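Local coordinates for phiAB6 tailspike (Unidentified phage, PDB 5JS4), which fragments the exopolysaccharide of Acinetobacter baumannii, acting as the trimeric beta-helical tailspike with which the phage probably attacks its host's capsule, at residues T595-H598 with G599-N602; M677-Y681 with A682-T686; W698-S701 with S702-V706; T473-D476 with W477-T481; C402-P405 with L406-S410. All coordinates share one frame; numbering follows the deposited sequence.

Contact 1 (T595-H598 with G599-N602); sequences TYNH and GSNN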
# COMPACT_ATOMS: atom_id res chain seq x y z
N THR A 595 15.66 20.00 33.91
CA THR A 595 16.99 20.11 33.34
C THR A 595 17.96 19.34 34.23
O THR A 595 17.55 18.75 35.23
CB THR A 595 17.42 21.58 33.14
OG1 THR A 595 18.70 21.61 32.50
CG2 THR A 595 17.47 22.35 34.44
N TYR A 596 19.23 19.33 33.86
CA TYR A 596 20.23 18.62 34.63
C TYR A 596 21.58 19.25 34.38
O TYR A 596 21.91 19.62 33.25
CB TYR A 596 20.26 17.13 34.25
CG TYR A 596 20.95 16.27 35.27
CD1 TYR A 596 22.32 16.04 35.21
CD2 TYR A 596 20.24 15.70 36.32
CE1 TYR A 596 22.96 15.25 36.16
CE2 TYR A 596 20.86 14.91 37.27
CZ TYR A 596 22.22 14.69 37.18
OH TYR A 596 22.84 13.90 38.13
N ASN A 597 22.35 19.39 35.45
CA ASN A 597 23.71 19.88 35.37
C ASN A 597 24.65 18.70 35.53
O ASN A 597 24.79 18.16 36.63
CB ASN A 597 23.96 20.93 36.46
CG ASN A 597 25.23 21.72 36.23
OD1 ASN A 597 26.26 21.16 35.86
ND2 ASN A 597 25.16 23.03 36.44
N HIS A 598 25.25 18.27 34.43
CA HIS A 598 26.15 17.11 34.44
C HIS A 598 27.55 17.46 34.95
O HIS A 598 28.37 16.56 35.17
CB HIS A 598 26.21 16.46 33.06
CG HIS A 598 24.95 15.74 32.70
ND1 HIS A 598 23.94 16.32 31.96
CD2 HIS A 598 24.52 14.49 33.00
CE1 HIS A 598 22.96 15.46 31.80
NE2 HIS A 598 23.28 14.34 32.43
N GLY A 599 27.82 18.74 35.14
CA GLY A 599 29.05 19.18 35.79
C GLY A 599 29.05 18.87 37.28
O GLY A 599 30.01 18.31 37.81
N SER A 600 27.96 19.24 37.95
CA SER A 600 27.80 19.02 39.39
C SER A 600 26.90 17.84 39.73
O SER A 600 26.77 17.49 40.90
CB SER A 600 27.24 20.28 40.04
OG SER A 600 25.99 20.63 39.47
N ASN A 601 26.27 17.24 38.72
CA ASN A 601 25.34 16.12 38.89
C ASN A 601 24.15 16.49 39.78
O ASN A 601 23.87 15.84 40.79
CB ASN A 601 26.08 14.87 39.38
CG ASN A 601 27.11 14.40 38.38
OD1 ASN A 601 26.79 14.20 37.21
ND2 ASN A 601 28.36 14.25 38.82
N ASN A 602 23.46 17.55 39.36
CA ASN A 602 22.26 18.02 40.02
C ASN A 602 21.14 18.18 39.02
O ASN A 602 21.32 18.83 37.99
CB ASN A 602 22.47 19.39 40.66
CG ASN A 602 23.48 19.37 41.78
OD1 ASN A 602 24.51 20.03 41.68
ND2 ASN A 602 23.19 18.64 42.85
O HOH W 1 24.63 12.11 37.02
O HOH W 2 28.22 13.55 35.09
O HOH W 3 30.54 15.36 36.67

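Contact 2 (M677-Y681 with A682-T686); sequences MIETY and AGSWT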
# COMPACT_ATOMS: atom_id res chain seq x y z
N MET A 677 2.71 30.86 56.65
CA MET A 677 1.98 29.76 56.03
C MET A 677 0.68 29.48 56.78
O MET A 677 0.57 29.76 57.98
CB MET A 677 2.85 28.51 55.97
CG MET A 677 4.18 28.71 55.28
SD MET A 677 4.08 29.45 53.64
CE MET A 677 3.23 28.15 52.75
N ILE A 678 -0.30 28.97 56.04
CA ILE A 678 -1.54 28.45 56.60
C ILE A 678 -1.46 26.93 56.51
O ILE A 678 -1.30 26.37 55.43
CB ILE A 678 -2.77 28.97 55.84
CG1 ILE A 678 -2.83 30.50 55.89
CG2 ILE A 678 -4.05 28.38 56.43
CD1 ILE A 678 -3.84 31.12 54.96
N GLU A 679 -1.56 26.26 57.65
CA GLU A 679 -1.42 24.81 57.70
C GLU A 679 -2.73 24.10 57.36
O GLU A 679 -3.81 24.67 57.50
CB GLU A 679 -0.91 24.38 59.08
CG GLU A 679 0.47 24.95 59.38
CD GLU A 679 1.17 24.27 60.53
OE1 GLU A 679 0.61 24.26 61.65
OE2 GLU A 679 2.30 23.76 60.32
N THR A 680 -2.62 22.85 56.90
CA THR A 680 -3.78 22.00 56.65
C THR A 680 -4.23 21.28 57.93
O THR A 680 -5.41 21.02 58.12
CB THR A 680 -3.47 20.93 55.59
OG1 THR A 680 -2.22 20.30 55.91
CG2 THR A 680 -3.40 21.55 54.20
N TYR A 681 -3.25 20.93 58.75
CA TYR A 681 -3.45 20.38 60.09
C TYR A 681 -2.28 20.86 60.95
O TYR A 681 -1.25 21.28 60.42
CB TYR A 681 -3.51 18.84 60.07
CG TYR A 681 -2.33 18.18 59.40
CD1 TYR A 681 -1.16 17.91 60.10
CD2 TYR A 681 -2.38 17.81 58.05
CE1 TYR A 681 -0.07 17.31 59.49
CE2 TYR A 681 -1.30 17.21 57.43
CZ TYR A 681 -0.15 16.96 58.15
OH TYR A 681 0.93 16.37 57.54
N ALA A 682 -2.43 20.79 62.27
CA ALA A 682 -1.41 21.30 63.18
C ALA A 682 -0.05 20.66 62.91
O ALA A 682 0.10 19.45 63.02
CB ALA A 682 -1.83 21.06 64.62
N GLY A 683 0.93 21.49 62.55
CA GLY A 683 2.29 21.03 62.26
C GLY A 683 2.56 20.60 60.82
O GLY A 683 3.68 20.22 60.49
N SER A 684 1.54 20.68 59.96
CA SER A 684 1.67 20.19 58.58
C SER A 684 2.83 20.85 57.84
O SER A 684 3.55 20.19 57.09
CB SER A 684 0.37 20.39 57.80
OG SER A 684 0.12 21.76 57.50
N TRP A 685 2.99 22.16 58.05
CA TRP A 685 4.06 22.89 57.37
C TRP A 685 5.38 22.75 58.12
O TRP A 685 6.40 22.39 57.53
CB TRP A 685 3.69 24.37 57.22
CG TRP A 685 4.79 25.15 56.56
CD1 TRP A 685 5.69 25.97 57.16
CD2 TRP A 685 5.12 25.13 55.17
NE1 TRP A 685 6.56 26.48 56.23
CE2 TRP A 685 6.23 25.98 55.00
CE3 TRP A 685 4.58 24.49 54.05
CZ2 TRP A 685 6.80 26.21 53.75
CZ3 TRP A 685 5.16 24.71 52.81
CH2 TRP A 685 6.26 25.56 52.67
N THR A 686 5.35 23.04 59.41
CA THR A 686 6.54 22.97 60.25
C THR A 686 7.26 21.64 60.09
O THR A 686 8.48 21.60 59.91
CB THR A 686 6.16 23.23 61.72
OG1 THR A 686 5.59 24.54 61.82
CG2 THR A 686 7.36 23.11 62.65
O HOH W 4 3.24 24.49 63.06

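Contact 3 (W698-S701 with S702-V706); sequences WRDS and SNALV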
# COMPACT_ATOMS: atom_id res chain seq x y z
N TRP A 698 1.45 43.31 54.84
CA TRP A 698 2.00 44.51 54.21
C TRP A 698 2.19 45.63 55.22
O TRP A 698 1.27 45.93 55.99
CB TRP A 698 1.05 45.02 53.13
CG TRP A 698 0.99 44.20 51.89
CD1 TRP A 698 -0.02 43.35 51.51
CD2 TRP A 698 1.95 44.17 50.83
NE1 TRP A 698 0.26 42.80 50.29
CE2 TRP A 698 1.47 43.28 49.85
CE3 TRP A 698 3.18 44.81 50.62
CZ2 TRP A 698 2.16 43.01 48.67
CZ3 TRP A 698 3.87 44.54 49.45
CH2 TRP A 698 3.37 43.66 48.49
N ARG A 699 3.35 46.27 55.19
CA ARG A 699 3.65 47.37 56.11
C ARG A 699 4.30 48.56 55.40
O ARG A 699 5.00 48.39 54.40
CB ARG A 699 4.56 46.88 57.25
CG ARG A 699 3.91 45.82 58.12
CD ARG A 699 4.83 45.32 59.21
NE ARG A 699 4.22 44.22 59.97
CZ ARG A 699 4.22 42.95 59.58
NH1 ARG A 699 4.80 42.56 58.45
NH2 ARG A 699 3.63 42.03 60.35
N ASP A 700 4.05 49.75 55.94
CA ASP A 700 4.67 50.98 55.41
C ASP A 700 6.08 51.17 55.97
O ASP A 700 6.58 50.33 56.72
CB ASP A 700 3.77 52.21 55.68
CG ASP A 700 3.56 52.49 57.16
OD1 ASP A 700 4.39 52.10 58.00
OD2 ASP A 700 2.54 53.13 57.49
N SER A 701 6.72 52.29 55.62
CA SER A 701 8.11 52.55 56.03
C SER A 701 8.28 52.73 57.54
O SER A 701 9.40 52.61 58.05
CB SER A 701 8.65 53.78 55.29
OG SER A 701 7.86 54.92 55.55
N SER A 702 7.19 53.02 58.25
CA SER A 702 7.20 53.09 59.71
C SER A 702 6.84 51.74 60.36
O SER A 702 6.66 51.66 61.57
CB SER A 702 6.25 54.18 60.20
OG SER A 702 4.90 53.87 59.90
N ASN A 703 6.75 50.70 59.53
CA ASN A 703 6.47 49.33 59.96
C ASN A 703 5.04 49.13 60.48
O ASN A 703 4.77 48.22 61.25
CB ASN A 703 7.50 48.85 61.01
CG ASN A 703 7.67 47.34 61.03
OD1 ASN A 703 7.67 46.68 59.99
ND2 ASN A 703 7.81 46.78 62.22
N ALA A 704 4.12 49.99 60.03
CA ALA A 704 2.70 49.86 60.37
C ALA A 704 1.96 49.11 59.27
O ALA A 704 2.22 49.32 58.08
CB ALA A 704 2.08 51.23 60.57
N LEU A 705 1.03 48.25 59.67
CA LEU A 705 0.23 47.49 58.71
C LEU A 705 -0.57 48.44 57.81
O LEU A 705 -1.17 49.40 58.28
CB LEU A 705 -0.70 46.52 59.45
CG LEU A 705 0.05 45.35 60.09
CD1 LEU A 705 -0.77 44.70 61.19
CD2 LEU A 705 0.45 44.32 59.04
N VAL A 706 -0.54 48.15 56.50
CA VAL A 706 -1.21 48.98 55.49
C VAL A 706 -1.89 48.10 54.45
O VAL A 706 -1.45 46.98 54.20
CB VAL A 706 -0.24 49.92 54.75
CG1 VAL A 706 0.28 51.00 55.68
CG2 VAL A 706 0.90 49.16 54.09
O HOH W 5 3.35 45.36 62.40

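Contact 4 (T473-D476 with W477-T481); sequences TSKD and WLEVT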
# COMPACT_ATOMS: atom_id res chain seq x y z
N THR A 473 -12.77 21.34 -18.38
CA THR A 473 -11.71 22.24 -17.95
C THR A 473 -11.16 21.88 -16.57
O THR A 473 -9.97 22.06 -16.31
CB THR A 473 -12.18 23.71 -17.93
OG1 THR A 473 -13.36 23.82 -17.13
CG2 THR A 473 -12.48 24.19 -19.34
N SER A 474 -12.02 21.35 -15.70
CA SER A 474 -11.62 20.96 -14.35
C SER A 474 -12.46 19.79 -13.84
O SER A 474 -13.68 19.84 -13.91
CB SER A 474 -11.77 22.16 -13.40
OG SER A 474 -11.15 21.92 -12.15
N LYS A 475 -11.81 18.74 -13.35
CA LYS A 475 -12.50 17.58 -12.79
C LYS A 475 -11.70 16.98 -11.64
O LYS A 475 -10.48 16.89 -11.72
CB LYS A 475 -12.72 16.50 -13.85
CG LYS A 475 -13.75 16.82 -14.93
CD LYS A 475 -15.17 17.02 -14.39
CE LYS A 475 -15.73 15.77 -13.73
NZ LYS A 475 -17.14 15.96 -13.28
N ASP A 476 -12.40 16.57 -10.58
CA ASP A 476 -11.77 15.81 -9.50
C ASP A 476 -11.51 14.38 -9.97
O ASP A 476 -12.33 13.80 -10.68
CB ASP A 476 -12.66 15.76 -8.25
CG ASP A 476 -12.66 17.05 -7.46
OD1 ASP A 476 -11.59 17.70 -7.35
OD2 ASP A 476 -13.72 17.42 -6.93
N TRP A 477 -10.37 13.81 -9.58
CA TRP A 477 -10.05 12.43 -9.94
C TRP A 477 -11.04 11.45 -9.29
O TRP A 477 -11.36 10.40 -9.86
CB TRP A 477 -8.60 12.08 -9.55
CG TRP A 477 -8.38 11.95 -8.08
CD1 TRP A 477 -8.07 12.95 -7.20
CD2 TRP A 477 -8.46 10.75 -7.31
NE1 TRP A 477 -7.96 12.44 -5.93
CE2 TRP A 477 -8.19 11.09 -5.97
CE3 TRP A 477 -8.73 9.41 -7.62
CZ2 TRP A 477 -8.18 10.15 -4.94
CZ3 TRP A 477 -8.72 8.47 -6.60
CH2 TRP A 477 -8.45 8.85 -5.28
N LEU A 478 -11.51 11.81 -8.09
CA LEU A 478 -12.52 11.07 -7.36
C LEU A 478 -13.64 12.04 -7.00
O LEU A 478 -13.40 13.07 -6.37
CB LEU A 478 -11.94 10.44 -6.10
CG LEU A 478 -12.90 9.66 -5.19
CD1 LEU A 478 -13.44 8.42 -5.88
CD2 LEU A 478 -12.20 9.29 -3.89
N GLU A 479 -14.85 11.68 -7.41
CA GLU A 479 -16.03 12.53 -7.30
C GLU A 479 -17.08 11.76 -6.50
O GLU A 479 -17.66 10.80 -7.00
CB GLU A 479 -16.51 12.84 -8.71
CG GLU A 479 -17.77 13.67 -8.86
CD GLU A 479 -18.10 13.96 -10.32
OE1 GLU A 479 -19.19 14.51 -10.58
OE2 GLU A 479 -17.29 13.63 -11.21
N VAL A 480 -17.30 12.17 -5.25
CA VAL A 480 -18.29 11.52 -4.38
C VAL A 480 -19.41 12.52 -4.12
O VAL A 480 -19.17 13.59 -3.57
CB VAL A 480 -17.66 11.04 -3.06
CG1 VAL A 480 -18.66 10.22 -2.26
CG2 VAL A 480 -16.40 10.23 -3.32
N THR A 481 -20.63 12.17 -4.52
CA THR A 481 -21.72 13.14 -4.57
C THR A 481 -22.53 13.28 -3.28
O THR A 481 -23.12 14.33 -3.03
CB THR A 481 -22.69 12.83 -5.73
OG1 THR A 481 -23.36 11.59 -5.48
CG2 THR A 481 -21.95 12.75 -7.06
O HOH W 6 -14.55 13.06 -12.13

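Contact 5 (C402-P405 with L406-S410); sequences CEDP and LNRVS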
# COMPACT_ATOMS: atom_id res chain seq x y z
N CYS A 402 -21.71 0.80 -12.96
CA CYS A 402 -22.49 -0.02 -12.03
C CYS A 402 -23.67 0.77 -11.49
O CYS A 402 -23.51 1.68 -10.67
CB CYS A 402 -21.60 -0.50 -10.87
SG CYS A 402 -22.46 -1.49 -9.63
N GLU A 403 -24.87 0.42 -11.96
CA GLU A 403 -26.10 1.09 -11.57
C GLU A 403 -26.53 0.72 -10.15
O GLU A 403 -26.95 1.58 -9.38
CB GLU A 403 -27.22 0.73 -12.56
CG GLU A 403 -28.55 1.44 -12.30
CD GLU A 403 -29.66 0.98 -13.23
OE1 GLU A 403 -29.44 0.05 -14.04
OE2 GLU A 403 -30.77 1.55 -13.15
N ASP A 404 -26.42 -0.57 -9.82
CA ASP A 404 -26.90 -1.13 -8.55
C ASP A 404 -28.35 -0.70 -8.29
O ASP A 404 -28.64 -0.08 -7.27
CB ASP A 404 -25.98 -0.71 -7.40
CG ASP A 404 -26.26 -1.47 -6.10
OD1 ASP A 404 -27.04 -2.44 -6.10
OD2 ASP A 404 -25.68 -1.09 -5.06
N PRO A 405 -29.27 -1.04 -9.21
CA PRO A 405 -30.64 -0.53 -9.13
C PRO A 405 -31.39 -0.86 -7.84
O PRO A 405 -32.26 -0.10 -7.43
CB PRO A 405 -31.33 -1.17 -10.34
CG PRO A 405 -30.50 -2.36 -10.68
CD PRO A 405 -29.09 -1.96 -10.35
N LEU A 406 -31.05 -1.99 -7.20
CA LEU A 406 -31.69 -2.41 -5.96
C LEU A 406 -30.96 -1.93 -4.70
O LEU A 406 -31.34 -2.29 -3.58
CB LEU A 406 -31.84 -3.93 -5.92
CG LEU A 406 -32.57 -4.59 -7.10
CD1 LEU A 406 -32.62 -6.09 -6.89
CD2 LEU A 406 -33.97 -4.02 -7.27
N ASN A 407 -29.91 -1.13 -4.87
CA ASN A 407 -29.15 -0.57 -3.75
C ASN A 407 -28.65 -1.66 -2.80
O ASN A 407 -28.82 -1.58 -1.59
CB ASN A 407 -30.00 0.46 -2.99
CG ASN A 407 -29.18 1.31 -2.03
OD1 ASN A 407 -28.06 1.73 -2.36
ND2 ASN A 407 -29.73 1.58 -0.85
N ARG A 408 -28.03 -2.70 -3.38
CA ARG A 408 -27.45 -3.79 -2.60
C ARG A 408 -26.18 -3.34 -1.86
O ARG A 408 -25.84 -3.90 -0.82
CB ARG A 408 -27.10 -4.98 -3.50
CG ARG A 408 -28.29 -5.69 -4.12
CD ARG A 408 -27.83 -6.87 -4.96
NE ARG A 408 -28.93 -7.60 -5.58
CZ ARG A 408 -29.60 -8.60 -5.01
NH1 ARG A 408 -29.31 -9.03 -3.78
NH2 ARG A 408 -30.59 -9.19 -5.68
N VAL A 409 -25.52 -2.32 -2.42
CA VAL A 409 -24.23 -1.79 -1.95
C VAL A 409 -23.09 -2.68 -2.45
O VAL A 409 -23.01 -3.86 -2.12
CB VAL A 409 -24.14 -1.61 -0.41
CG1 VAL A 409 -22.81 -0.97 -0.03
CG2 VAL A 409 -25.29 -0.74 0.09
N SER A 410 -22.23 -2.09 -3.28
CA SER A 410 -21.06 -2.77 -3.82
C SER A 410 -19.97 -2.89 -2.76
O SER A 410 -19.73 -1.95 -2.00
CB SER A 410 -20.52 -2.01 -5.03
OG SER A 410 -21.37 -2.15 -6.14
O HOH W 7 -23.20 -0.00 -5.77
O HOH W 8 -25.48 1.03 -3.22
O HOH W 9 -28.86 -3.79 -7.69

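Contact 1 (T595-H598 with G599-N602)
Asn597 pairs with Asn602 across a tight antiparallel connection, a hydrogen-bonded pair whose CA atoms lie 5.2 Å apart. Asn597 N gives an almost straight bond (176°) to Asn602 O at 2.8 Å, and Asn602 N returns one to Asn597 O. Asn601 also faces Asn597 and stands at positive phi, a conformation asparagine tolerates better than most residues, so that with Asn602 it forms a G1 beta bulge; its N makes a short but bent, weak bond to Asn597 O. Asn597 turns its amide into the loop by setting CG anti to the backbone N (chi1 -166°): OD1 takes Gly599 N at 3.0 Å, in the carbonyl plane, and more weakly Ser600 N. Ser600 OG in turn donates to Asn602 OD1 at 2.7 Å. The Tyr596 ring lies with one face over Asn602 O, while its OH reaches Asn601 OD1 through a water. Tyr596 CD1 stands over the centre of the His598 ring, whose NE2 bonds a bound malonic acid that probably came from the crystallisation liquor. The turn joins strands 591-597 and 602-615 of an antiparallel sheet and abuts the second subunit, where Asn625 O accepts from Asn597 ND2 and Lys588 bonds His598 ND1.

Contact 2 (M677-Y681 with A682-T686)
The Glu679 carboxylate accepts backbone amides at the N-terminal end of helix 684-688, in a local strand-to-helix connection out of strand 672-678. A type II beta turn, Tyr681 to Ser684, is closed by Ser684 N on Tyr681 O at 2.9 Å, and Gly683 occupies the N-cap position. Gly683 has positive phi (88°), where a side chain would collide with the preceding carbonyl oxygen, so glycine suits the place. A carboxylate is apt beside a helix start because the first amides lack acceptors within the helix. Glu679 OE1 receives Gly683 N from above the carboxylate plane, and Glu679 OE2 receives both Trp685 N at 2.9 Å and Thr686 N at 3.3 Å. These donors and the helix dipole probably stabilise its charge. Ser684 OG accepts from Thr680 N at 3.0 Å and bonds Glu690 O as well, tying the turn to strand 690-699. Ser684 CB sits over the centre of the Tyr681 ring, a CH-pi contact. Trp685 NE1 bonds Arg664 O of the second subunit. On one face of the Trp685 indole Met677 folds its bent chain, with Met677 CG 3.4 Å from the centroid of the five-membered ring and SD over the six-membered ring at 4.4 Å.

Contact 3 (W698-S701 with S702-V706)
Trp698 O and Val706 N, 2.9 Å apart, form the hydrogen bond at the mouth of the loop that leads from strand 690-699 to strand 708-715 of another sheet. The Trp698 side chain leads away from the loop to pack with Phe711, Val656 and Pro659, an apolar place that suits a large indole; the His673 ring also meets it. Arg699, bridged to Leu705 through the backbone, runs its extended chain alongside both Leu705 and Asn703. Leu705 CD2 lies over one face of the Arg699 guanidinium, 3.7 Å above its plane, and Asn703 OD1 comes within 3.2 Å of Arg699 CD. NE bonds a water that also donates weakly to Asn703 O, while NH1 is taken by Gly668 O of the second subunit. The hydrocarbon part and one guanidinium face pack within the loop, while NH1 reaches across the interface.

Asp700 organises the turn. Asp700 N donates to Ala704 O at 2.8 Å, and Asp700 O accepts from Asn703 N, closing a type I beta turn. With CG lying between backbone N and carbonyl carbon (chi1 62°), OD1 is swung in over the turn. Ser702 OG at 2.6 Å and Ala704 N at 2.9 Å reach Asp700 OD1 from opposite faces of the carboxylate; Ser702 N adds a weak bond. Val706 CG1 touches Asp700 OD2 at 3.6 Å. Ser701 follows at the exposed bend, touching Asn703 of the third subunit.

Three donors of the loop, one of them weakly bonded, thus converge on one carboxylate oxygen, which probably keeps Asp700 ionised and fixes its rotation.

Contact 4 (T473-D476 with W477-T481)
Lys475 and Glu479 bridge a corner of the parallel beta-helix, where the chain passes from strand 475-476 into strand 478-480 and two side chains four residues apart come together across the concave side of the bend, while Trp477 points the other way. Lys475 NZ makes a salt bridge of 3.1 Å with Glu479 OE2, approaching from above the carboxylate plane, 40° out of it. The two get there differently: Glu479 is fully extended, with CG anti to its own N (chi1 177°), whereas Lys475 folds at chi2 and chi3, doubling back toward the glutamate. A water lies beside the link, donating to Asp476 O at 2.8 Å and to Glu479 OE2 at 2.9 Å; His426 NE2 is a further partner of that carboxylate oxygen.

As in other beta-helices, each coil stacks on the next through parallel strands: 478-480 pairs with 451-453, and 475-476 with 501-502. Asp476 carries its carboxylate to the neighbouring coil, to Lys504 in a salt bridge and to Thr502 in a hydrogen bond. Trp477, a bulky ring fit for a buried place, packs against Phe461 and Phe464, and its NE1 bonds Ser503. Leu478 CB lies 3.5 Å above the plane of the Trp477 ring, over its centre.

Contact 5 (C402-P405 with L406-S410)
Asp404 fastens the loop that follows strand 398-402 by accepting from two successive backbone amides beyond the turn. Arg408 N donates to Asp404 OD1 at 2.9 Å on the syn side, 23° out of the carboxylate plane, and Val409 N donates to Asp404 OD2 at the same distance along its syn lone pair. The two amides thus meet the carboxylate as a pair, one on each oxygen, which fixes the group's rotation. The torsions deliver it there: CG stands anti to the backbone N (chi1 -169°), and chi2 is small.

Three waters also donate to the carboxylate. One donates to OD1 and accepts Leu406 N, an amide that lies near Asp404 O but at too poor an angle to bond it. A second links OD2 to Asn407 OD1, and a third joins Asp404 OD2 to Ser410 OG, at 2.8 Å from each. Ser410 OG is also bonded to Leu382 N, and Cys402 SG packs against it at 3.7 Å. With so many donors around it, the buried Asp404 is probably ionised.

Asp404 O accepts Asn407 N at 2.9 Å, closing a type I beta turn in which Pro405 takes the second position, where its restricted phi fits. Asn407 has positive phi, which asparagine accommodates well. Arg408 directs its NE to Gln380.

The strands on either side, 398-402 and 410-411, stack in parallel on those of the next coil, 426-430 and 433-435. The loop is a corner between two strands of one coil, held here by an aspartate, in a parallel beta-helix that is probably right-handed, as in pectate lyase-like folds.

Contacts 4 and 5 both belong to the beta-helix, with centres about 21 Å apart, and neither touches another chain. Contacts 1, 2 and 3 lie toward the C-terminal end and all meet the second subunit. Contacts 1 and 3 are surface turns, while 2, 4 and 5 are partly buried. Contacts 2 and 3 share a sheet, since strands 672-678 and 690-699 are neighbours in it, whereas contact 1 joins strands of a different antiparallel sheet. A carboxylate receiving backbone amides recurs in 2, 3 and 5, at a helix start, a loop between two sheets and a coil corner; contact 1 uses an amide oxygen, and contact 4 a salt bridge between side chains.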